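Local coordinates for protein proline dehydrogenase (Bradyrhizobium japonicum USDA 110, PDB 3HAZ) that probably oxidises proline to glutamate in two steps, using FAD in its proline dehydrogenase part and NAD in its aldehyde dehydrogenase part, at residues L197-R202 with L456-L461; A207-D212 with H449-A454; H583-R588 with S609-A614. One frame throughout, in Å; residues are numbered along the deposited sequence.

In the fold
Interactions 1 and 2 belong to the proline dehydrogenase barrel and sit side by side, their centres about 10 Å apart. Both use the region of helix 452-463, and they touch where G198 CA packs 3.3 Å from Y210 CE1. Interaction 2 is nested along the chain inside the loop that interaction 1 closes. Interaction 1 lies nearer the cofactor, with the R458 side chain about 6 Å from the bound FAD. Interaction 3 lies in the aldehyde dehydrogenase part, its centre about 36 Å from that of interaction 1 and 41 Å from that of interaction 2; there the A614 side chain is about 14 Å from the bound NAD.

Interaction 1 of 3, residues L197-R202 with L456-L461; sequences LGEGAR and LVRRLL. With SO4 (sulfate ion), chain K.
E199 and R458 meet through a single salt bridge, in which R458 NH2 donates to E199 OE1 at 2.8 Å in a fairly bent bond (N-H...O 141°). The nitrogen comes in nearly along the C-O axis of the carboxylate. The two flat groups are almost parallel, with planes 16° apart, but they meet at their margins, and the oxygen lies somewhat tilted from the guanidinium plane. With its CG between the backbone N and the carbonyl carbon (chi1 81°), the extended E199 chain carries the carboxylate to R458. The R458 chain is instead bent at chi2 and chi3, which brings one edge of the guanidinium to the loop.

These are neighbouring elements of the proline dehydrogenase beta/alpha barrel. The loop leaves strand 193-196, and helix 452-463 follows the adjacent, parallel strand 440-448. R458 also packs on Y347 and lies about 4 Å, side chain to side chain, from the FAD-binding A346.

The other end of the guanidinium holds a sulfate, likely carried over from the crystallisation solution: R458 NH1 points almost straight at sulfate O3, 3.1 Å away and in the plane of the group. In this crystal, partners at NH1 and NH2 probably restrict its rotation. Within the loop, R202 folds back so that its NH2 donates to a lone pair of the G200 carbonyl O at 2.7 Å, while R202 NH1 forms a salt bridge with D780.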
loop_
_atom_site.group_PDB
_atom_site.type_symbol
_atom_site.label_atom_id
_atom_site.label_comp_id
_atom_site.label_asym_id
_atom_site.label_seq_id
_atom_site.Cartn_x
_atom_site.Cartn_y
_atom_site.Cartn_z
ATOM N N LEU A 197 29.534 -42.224 20.096
ATOM C CA LEU A 197 28.277 -42.057 19.359
ATOM C C LEU A 197 26.986 -42.196 20.179
ATOM O O LEU A 197 25.992 -41.514 19.915
ATOM C CB LEU A 197 28.230 -43.042 18.191
ATOM C CG LEU A 197 28.661 -42.504 16.830
ATOM C CD1 LEU A 197 29.833 -41.566 16.974
ATOM C CD2 LEU A 197 28.985 -43.658 15.883
ATOM N N GLY A 198 26.991 -43.084 21.160
ATOM C CA GLY A 198 25.751 -43.459 21.825
ATOM C C GLY A 198 24.928 -42.358 22.473
ATOM O O GLY A 198 25.466 -41.426 23.077
ATOM N N GLU A 199 23.607 -42.475 22.346
ATOM C CA GLU A 199 22.676 -41.601 23.054
ATOM C C GLU A 199 21.300 -42.265 23.193
ATOM O O GLU A 199 20.947 -43.159 22.418
ATOM C CB GLU A 199 22.525 -40.267 22.323
ATOM C CG GLU A 199 21.563 -40.319 21.150
ATOM C CD GLU A 199 21.329 -38.955 20.519
ATOM O OE1 GLU A 199 22.256 -38.116 20.545
ATOM O OE2 GLU A 199 20.217 -38.724 19.995
ATOM N N GLY A 200 20.536 -41.828 24.187
ATOM C CA GLY A 200 19.166 -42.281 24.372
ATOM C C GLY A 200 18.931 -43.777 24.257
ATOM O O GLY A 200 18.344 -44.253 23.289
ATOM N N ALA A 201 19.388 -44.534 25.244
ATOM C CA ALA A 201 18.988 -45.933 25.330
ATOM C C ALA A 201 17.459 -46.018 25.322
ATOM O O ALA A 201 16.783 -45.302 26.058
ATOM C CB ALA A 201 19.541 -46.570 26.591
ATOM N N ARG A 202 16.922 -46.880 24.472
ATOM C CA ARG A 202 15.490 -47.152 24.458
ATOM C C ARG A 202 15.151 -48.401 25.268
ATOM O O ARG A 202 14.010 -48.591 25.686
ATOM C CB ARG A 202 14.998 -47.334 23.021
ATOM C CG ARG A 202 14.494 -46.060 22.368
ATOM C CD ARG A 202 15.546 -44.968 22.349
ATOM N NE ARG A 202 15.048 -43.757 21.700
ATOM C CZ ARG A 202 15.821 -42.780 21.241
ATOM N NH1 ARG A 202 15.269 -41.723 20.661
ATOM N NH2 ARG A 202 17.147 -42.863 21.354
ATOM N N LEU A 456 24.553 -38.405 13.113
ATOM C CA LEU A 456 24.753 -37.671 11.866
ATOM C C LEU A 456 23.768 -36.517 11.720
ATOM O O LEU A 456 24.144 -35.419 11.299
ATOM C CB LEU A 456 24.629 -38.602 10.661
ATOM C CG LEU A 456 25.932 -39.224 10.169
ATOM C CD1 LEU A 456 25.673 -40.038 8.917
ATOM C CD2 LEU A 456 26.975 -38.141 9.909
ATOM N N VAL A 457 22.511 -36.785 12.065
ATOM C CA VAL A 457 21.441 -35.799 11.990
ATOM C C VAL A 457 21.810 -34.529 12.746
ATOM O O VAL A 457 21.826 -33.431 12.182
ATOM C CB VAL A 457 20.139 -36.352 12.600
ATOM C CG1 VAL A 457 19.102 -35.241 12.744
ATOM C CG2 VAL A 457 19.604 -37.489 11.760
ATOM N N ARG A 458 22.103 -34.685 14.032
ATOM C CA ARG A 458 22.463 -33.546 14.862
ATOM C C ARG A 458 23.643 -32.803 14.246
ATOM O O ARG A 458 23.626 -31.578 14.132
ATOM C CB ARG A 458 22.768 -34.007 16.289
ATOM C CG ARG A 458 22.594 -32.933 17.341
ATOM C CD ARG A 458 22.045 -33.504 18.643
ATOM N NE ARG A 458 22.541 -34.850 18.918
ATOM C CZ ARG A 458 23.804 -35.133 19.222
ATOM N NH1 ARG A 458 24.704 -34.164 19.273
ATOM N NH2 ARG A 458 24.170 -36.384 19.460
ATOM N N ARG A 459 24.648 -33.556 13.810
ATOM C CA ARG A 459 25.850 -32.982 13.210
ATOM C C ARG A 459 25.551 -32.137 11.971
ATOM O O ARG A 459 26.146 -31.071 11.777
ATOM C CB ARG A 459 26.842 -34.098 12.850
ATOM C CG ARG A 459 28.054 -33.639 12.057
ATOM C CD ARG A 459 29.135 -33.074 12.962
ATOM N NE ARG A 459 30.429 -33.053 12.286
ATOM C CZ ARG A 459 31.374 -33.978 12.443
ATOM N NH1 ARG A 459 31.181 -34.999 13.268
ATOM N NH2 ARG A 459 32.516 -33.874 11.780
ATOM N N LEU A 460 24.640 -32.621 11.132
ATOM C CA LEU A 460 24.343 -31.972 9.857
ATOM C C LEU A 460 23.513 -30.700 10.018
ATOM O O LEU A 460 23.607 -29.787 9.199
ATOM C CB LEU A 460 23.621 -32.939 8.915
ATOM C CG LEU A 460 24.437 -34.123 8.398
ATOM C CD1 LEU A 460 23.584 -34.995 7.498
ATOM C CD2 LEU A 460 25.661 -33.630 7.656
ATOM N N LEU A 461 22.697 -30.645 11.066
ATOM C CA LEU A 461 21.892 -29.458 11.326
ATOM C C LEU A 461 22.791 -28.240 11.484
ATOM O O LEU A 461 22.457 -27.140 11.033
ATOM C CB LEU A 461 21.035 -29.638 12.583
ATOM C CG LEU A 461 19.753 -30.463 12.451
ATOM C CD1 LEU A 461 18.917 -30.344 13.723
ATOM C CD2 LEU A 461 18.949 -30.018 11.229
HETATM S S SO4 K . 27.395 -33.204 20.772
HETATM O O1 SO4 K . 28.599 -32.381 20.728
HETATM O O2 SO4 K . 26.337 -32.507 20.051
HETATM O O3 SO4 K . 27.659 -34.492 20.131
HETATM O O4 SO4 K . 26.997 -33.425 22.161
#

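Interaction 2 of 3, residues A207-D212 with H449-A454; sequences ARRYFD and HRDLLA
R209 and R450 lie flat on one another, reaching in from opposite directions in the proline dehydrogenase beta/alpha barrel, where helix 204-223 faces the turn after strand 440-448. Their guanidinium planes are 13° apart and the centres 3.8 Å, with R209 NE over the middle of the R450 group. The like charges of this stack lie close to the carboxylate of D451, which probably offsets part of their repulsion. This carboxylate lies at the edge of the R209 guanidinium, nearly coplanar with it, and OD2 accepts a nearly straight bond from NH1 at 3.1 Å through its syn lone pair. The bend in R209 at chi3 (64°) turns the guanidinium so that it can lie over R450 and meet D451 edge-on at once. With an alanine in place of R209, D451 would probably lose this counter-charge and R450 the flat group over its face. R209 NH2 has a long, weak ion pair with D206.

Y210 OH donates to the other oxygen, D451 OD1, at a modelled 2.4 Å, too short to be trusted in detail. The ring meets the carboxylate at its edge, the planes turned 41° apart, and D451 OD2 sits 3.4 Å from Y210 CE1.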
loop_
_atom_site.group_PDB
_atom_site.type_symbol
_atom_site.label_atom_id
_atom_site.label_comp_id
_atom_site.label_asym_id
_atom_site.label_seq_id
_atom_site.Cartn_x
_atom_site.Cartn_y
_atom_site.Cartn_z
ATOM N N ALA A 207 21.156 -49.763 27.247
ATOM C CA ALA A 207 21.902 -49.133 28.333
ATOM C C ALA A 207 23.133 -49.941 28.753
ATOM O O ALA A 207 24.158 -49.364 29.107
ATOM C CB ALA A 207 20.997 -48.881 29.533
ATOM N N ARG A 208 23.024 -51.271 28.728
ATOM C CA ARG A 208 24.150 -52.148 29.070
ATOM C C ARG A 208 25.198 -52.125 27.962
ATOM O O ARG A 208 26.405 -52.108 28.222
ATOM C CB ARG A 208 23.682 -53.592 29.301
ATOM C CG ARG A 208 22.713 -53.765 30.471
ATOM C CD ARG A 208 22.634 -55.224 30.950
ATOM N NE ARG A 208 22.043 -56.110 29.948
ATOM C CZ ARG A 208 20.731 -56.257 29.770
ATOM N NH1 ARG A 208 19.881 -55.569 30.521
ATOM N NH2 ARG A 208 20.269 -57.081 28.837
ATOM N N ARG A 209 24.728 -52.141 26.720
ATOM C CA ARG A 209 25.629 -52.125 25.577
ATOM C C ARG A 209 26.458 -50.846 25.583
ATOM O O ARG A 209 27.664 -50.880 25.372
ATOM C CB ARG A 209 24.843 -52.231 24.271
ATOM C CG ARG A 209 25.706 -52.054 23.039
ATOM C CD ARG A 209 24.951 -52.443 21.784
ATOM N NE ARG A 209 23.801 -51.576 21.556
ATOM C CZ ARG A 209 23.883 -50.362 21.029
ATOM N NH1 ARG A 209 25.068 -49.866 20.681
ATOM N NH2 ARG A 209 22.784 -49.643 20.852
ATOM N N TYR A 210 25.800 -49.716 25.823
ATOM C CA TYR A 210 26.503 -48.436 25.852
ATOM C C TYR A 210 27.489 -48.379 27.002
ATOM O O TYR A 210 28.607 -47.895 26.836
ATOM C CB TYR A 210 25.523 -47.261 25.958
ATOM C CG TYR A 210 24.752 -46.984 24.694
ATOM C CD1 TYR A 210 25.414 -46.763 23.493
ATOM C CD2 TYR A 210 23.355 -46.929 24.702
ATOM C CE1 TYR A 210 24.714 -46.501 22.329
ATOM C CE2 TYR A 210 22.646 -46.662 23.547
ATOM C CZ TYR A 210 23.333 -46.447 22.362
ATOM O OH TYR A 210 22.638 -46.179 21.207
ATOM N N PHE A 211 27.066 -48.854 28.174
ATOM C CA PHE A 211 27.978 -48.969 29.311
ATOM C C PHE A 211 29.218 -49.770 28.919
ATOM O O PHE A 211 30.343 -49.334 29.152
ATOM C CB PHE A 211 27.298 -49.619 30.525
ATOM C CG PHE A 211 28.235 -49.872 31.672
ATOM C CD1 PHE A 211 28.351 -48.958 32.706
ATOM C CD2 PHE A 211 29.025 -51.016 31.703
ATOM C CE1 PHE A 211 29.233 -49.186 33.759
ATOM C CE2 PHE A 211 29.904 -51.250 32.751
ATOM C CZ PHE A 211 30.011 -50.335 33.779
ATOM N N ASP A 212 29.002 -50.941 28.322
ATOM C CA ASP A 212 30.106 -51.805 27.909
ATOM C C ASP A 212 31.005 -51.119 26.881
ATOM O O ASP A 212 32.228 -51.207 26.963
ATOM C CB ASP A 212 29.579 -53.128 27.346
ATOM C CG ASP A 212 28.906 -53.989 28.402
ATOM O OD1 ASP A 212 29.114 -53.739 29.608
ATOM O OD2 ASP A 212 28.163 -54.918 28.024
ATOM N N HIS A 449 27.850 -48.665 13.908
ATOM C CA HIS A 449 26.949 -48.222 12.844
ATOM C C HIS A 449 25.512 -47.979 13.334
ATOM O O HIS A 449 24.822 -47.086 12.840
ATOM C CB HIS A 449 26.915 -49.238 11.695
ATOM C CG HIS A 449 28.194 -49.331 10.922
ATOM N ND1 HIS A 449 28.736 -50.534 10.522
ATOM C CD2 HIS A 449 29.039 -48.369 10.474
ATOM C CE1 HIS A 449 29.858 -50.312 9.863
ATOM N NE2 HIS A 449 30.064 -49.007 9.820
ATOM N N ARG A 450 25.052 -48.787 14.282
ATOM C CA ARG A 450 23.672 -48.680 14.755
ATOM C C ARG A 450 23.414 -47.361 15.487
ATOM O O ARG A 450 22.267 -47.003 15.741
ATOM C CB ARG A 450 23.307 -49.867 15.645
ATOM C CG ARG A 450 24.085 -49.921 16.945
ATOM C CD ARG A 450 23.969 -51.297 17.590
ATOM N NE ARG A 450 22.629 -51.562 18.106
ATOM C CZ ARG A 450 22.248 -52.739 18.592
ATOM N NH1 ARG A 450 23.108 -53.751 18.616
ATOM N NH2 ARG A 450 21.011 -52.910 19.051
ATOM N N ASP A 451 24.484 -46.630 15.797
ATOM C CA ASP A 451 24.366 -45.349 16.492
ATOM C C ASP A 451 24.757 -44.157 15.620
ATOM O O ASP A 451 24.756 -43.012 16.076
ATOM C CB ASP A 451 25.209 -45.364 17.760
ATOM C CG ASP A 451 24.788 -46.461 18.708
ATOM O OD1 ASP A 451 23.582 -46.523 19.002
ATOM O OD2 ASP A 451 25.646 -47.258 19.141
ATOM N N LEU A 452 25.080 -44.425 14.363
ATOM C CA LEU A 452 25.521 -43.362 13.467
ATOM C C LEU A 452 24.410 -42.377 13.064
ATOM O O LEU A 452 24.589 -41.164 13.164
ATOM C CB LEU A 452 26.157 -43.954 12.214
ATOM C CG LEU A 452 26.544 -42.909 11.169
ATOM C CD1 LEU A 452 27.531 -41.899 11.758
ATOM C CD2 LEU A 452 27.103 -43.580 9.932
ATOM N N LEU A 453 23.280 -42.899 12.591
ATOM C CA LEU A 453 22.201 -42.051 12.063
ATOM C C LEU A 453 21.774 -40.944 13.024
ATOM O O LEU A 453 21.719 -39.775 12.651
ATOM C CB LEU A 453 20.977 -42.893 11.705
ATOM C CG LEU A 453 20.755 -43.440 10.293
ATOM C CD1 LEU A 453 19.315 -43.978 10.183
ATOM C CD2 LEU A 453 21.021 -42.393 9.232
ATOM N N ALA A 454 21.459 -41.327 14.259
ATOM C CA ALA A 454 21.047 -40.369 15.278
ATOM C C ALA A 454 22.080 -39.257 15.445
ATOM O O ALA A 454 21.730 -38.088 15.614
ATOM C CB ALA A 454 20.801 -41.078 16.605
#

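Interaction 3 of 3, residues H583-R588 with S609-A614; sequences HLLESR and SELREA. With SO4 (sulfate ion), chain H.
This is a buried, apolar packing of two antiparallel helices in the aldehyde dehydrogenase part, between the end of helix 571-587 and the first half of helix 604-629, with the short helix 589-598 joining them. The axes of the local segments approach to 9.5 Å and their directions differ by 163°. L611 and L585 carry the contact about equally. With its CG anti to the backbone N (chi1 -175°), L611 sends both methyls across, CD2 lying 3.8 Å from the backbone O of L585 and CD1 4.2 Å from E586 CA. L585 answers one turn further along helix 604-629: its CD1 rests 4.1 Å from A614 CB. F592 of the joining helix touches both L585 and L611, and L667 touches L585 and A614, so other helices help enclose the leucines.

The polar groups turn elsewhere. E586 forms a salt bridge with R619. Just past the end of helix 571-587, R588, at the N-cap of the next helix, grips a presumed crystallisation sulfate through NE to O2 at 3.1 Å and NH1 to O4 at 2.9 Å, both nearly straight, while S587 OG donates to O1. L584 CD2 lies over one face of that guanidinium, and E701 pairs with R588 NH1. Between the two segments there is no hydrogen bond or salt bridge, so they are held by van der Waals packing, including methyl-to-backbone contacts.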
loop_
_atom_site.group_PDB
_atom_site.type_symbol
_atom_site.label_atom_id
_atom_site.label_comp_id
_atom_site.label_asym_id
_atom_site.label_seq_id
_atom_site.Cartn_x
_atom_site.Cartn_y
_atom_site.Cartn_z
ATOM N N HIS A 583 -10.821 -19.295 30.078
ATOM C CA HIS A 583 -10.155 -18.634 31.196
ATOM C C HIS A 583 -10.352 -19.380 32.523
ATOM O O HIS A 583 -9.410 -19.559 33.295
ATOM C CB HIS A 583 -10.637 -17.190 31.329
ATOM C CG HIS A 583 -10.176 -16.519 32.582
ATOM N ND1 HIS A 583 -8.876 -16.094 32.763
ATOM C CD2 HIS A 583 -10.836 -16.208 33.723
ATOM C CE1 HIS A 583 -8.758 -15.547 33.959
ATOM N NE2 HIS A 583 -9.932 -15.602 34.562
ATOM N N LEU A 584 -11.579 -19.816 32.782
ATOM C CA LEU A 584 -11.901 -20.480 34.044
ATOM C C LEU A 584 -11.255 -21.870 34.107
ATOM O O LEU A 584 -10.798 -22.309 35.163
ATOM C CB LEU A 584 -13.422 -20.556 34.244
ATOM C CG LEU A 584 -14.143 -19.216 34.493
ATOM C CD1 LEU A 584 -15.663 -19.371 34.515
ATOM C CD2 LEU A 584 -13.660 -18.536 35.780
ATOM N N LEU A 585 -11.214 -22.547 32.965
ATOM C CA LEU A 585 -10.590 -23.861 32.863
ATOM C C LEU A 585 -9.127 -23.838 33.289
ATOM O O LEU A 585 -8.705 -24.632 34.130
ATOM C CB LEU A 585 -10.698 -24.381 31.428
ATOM C CG LEU A 585 -12.072 -24.930 31.056
ATOM C CD1 LEU A 585 -12.186 -25.144 29.557
ATOM C CD2 LEU A 585 -12.341 -26.217 31.813
ATOM N N GLU A 586 -8.355 -22.931 32.703
ATOM C CA GLU A 586 -6.929 -22.851 32.999
ATOM C C GLU A 586 -6.719 -22.354 34.421
ATOM O O GLU A 586 -5.819 -22.804 35.131
ATOM C CB GLU A 586 -6.220 -21.924 32.012
ATOM C CG GLU A 586 -6.384 -22.318 30.559
ATOM C CD GLU A 586 -5.252 -21.792 29.702
ATOM O OE1 GLU A 586 -4.077 -22.032 30.055
ATOM O OE2 GLU A 586 -5.538 -21.141 28.679
ATOM N N SER A 587 -7.567 -21.418 34.825
ATOM C CA SER A 587 -7.543 -20.894 36.178
ATOM C C SER A 587 -7.770 -22.002 37.205
ATOM O O SER A 587 -7.238 -21.948 38.311
ATOM C CB SER A 587 -8.606 -19.807 36.335
ATOM O OG SER A 587 -8.743 -19.448 37.695
ATOM N N ARG A 588 -8.556 -23.010 36.831
ATOM C CA ARG A 588 -8.874 -24.115 37.735
ATOM C C ARG A 588 -8.295 -25.444 37.249
ATOM O O ARG A 588 -8.818 -26.516 37.561
ATOM C CB ARG A 588 -10.389 -24.218 37.932
ATOM C CG ARG A 588 -11.008 -22.939 38.481
ATOM C CD ARG A 588 -12.526 -22.921 38.349
ATOM N NE ARG A 588 -13.071 -21.636 38.777
ATOM C CZ ARG A 588 -14.355 -21.301 38.711
ATOM N NH1 ARG A 588 -14.750 -20.106 39.127
ATOM N NH2 ARG A 588 -15.244 -22.158 38.227
ATOM N N SER A 609 -2.655 -32.258 29.286
ATOM C CA SER A 609 -2.878 -32.126 27.855
ATOM C C SER A 609 -4.369 -32.018 27.510
ATOM O O SER A 609 -4.747 -31.239 26.637
ATOM C CB SER A 609 -2.244 -33.294 27.100
ATOM O OG SER A 609 -2.716 -33.339 25.769
ATOM N N GLU A 610 -5.211 -32.798 28.185
ATOM C CA GLU A 610 -6.647 -32.723 27.928
ATOM C C GLU A 610 -7.215 -31.388 28.414
ATOM O O GLU A 610 -8.040 -30.774 27.735
ATOM C CB GLU A 610 -7.412 -33.898 28.549
ATOM C CG GLU A 610 -8.924 -33.763 28.371
ATOM C CD GLU A 610 -9.705 -35.054 28.571
ATOM O OE1 GLU A 610 -9.151 -36.039 29.108
ATOM O OE2 GLU A 610 -10.894 -35.075 28.193
ATOM N N LEU A 611 -6.769 -30.940 29.585
ATOM C CA LEU A 611 -7.173 -29.628 30.089
ATOM C C LEU A 611 -6.840 -28.542 29.061
ATOM O O LEU A 611 -7.694 -27.727 28.720
ATOM C CB LEU A 611 -6.516 -29.327 31.444
ATOM C CG LEU A 611 -6.912 -28.033 32.184
ATOM C CD1 LEU A 611 -6.324 -26.789 31.520
ATOM C CD2 LEU A 611 -8.420 -27.902 32.309
ATOM N N ARG A 612 -5.604 -28.536 28.568
ATOM C CA ARG A 612 -5.206 -27.581 27.533
ATOM C C ARG A 612 -6.129 -27.654 26.312
ATOM O O ARG A 612 -6.585 -26.632 25.806
ATOM C CB ARG A 612 -3.744 -27.794 27.103
ATOM C CG ARG A 612 -2.699 -27.319 28.117
ATOM C CD ARG A 612 -1.296 -27.343 27.518
ATOM N NE ARG A 612 -1.139 -26.346 26.460
ATOM C CZ ARG A 612 -0.195 -26.385 25.522
ATOM N NH1 ARG A 612 0.685 -27.378 25.497
ATOM N NH2 ARG A 612 -0.134 -25.432 24.598
ATOM N N GLU A 613 -6.392 -28.872 25.847
ATOM C CA GLU A 613 -7.232 -29.098 24.674
ATOM C C GLU A 613 -8.645 -28.534 24.865
ATOM O O GLU A 613 -9.225 -27.954 23.944
ATOM C CB GLU A 613 -7.306 -30.600 24.375
ATOM C CG GLU A 613 -8.040 -30.958 23.094
ATOM C CD GLU A 613 -8.140 -32.457 22.879
ATOM O OE1 GLU A 613 -7.571 -33.210 23.693
ATOM O OE2 GLU A 613 -8.789 -32.884 21.899
ATOM N N ALA A 614 -9.199 -28.724 26.059
ATOM C CA ALA A 614 -10.530 -28.215 26.372
ATOM C C ALA A 614 -10.569 -26.700 26.220
ATOM O O ALA A 614 -11.474 -26.157 25.585
ATOM C CB ALA A 614 -10.951 -28.628 27.789
HETATM S S SO4 H . -11.413 -18.258 39.977
HETATM O O1 SO4 H . -10.989 -17.795 38.657
HETATM O O2 SO4 H . -11.080 -19.672 40.136
HETATM O O3 SO4 H . -10.732 -17.475 41.005
HETATM O O4 SO4 H . -12.858 -18.087 40.114
#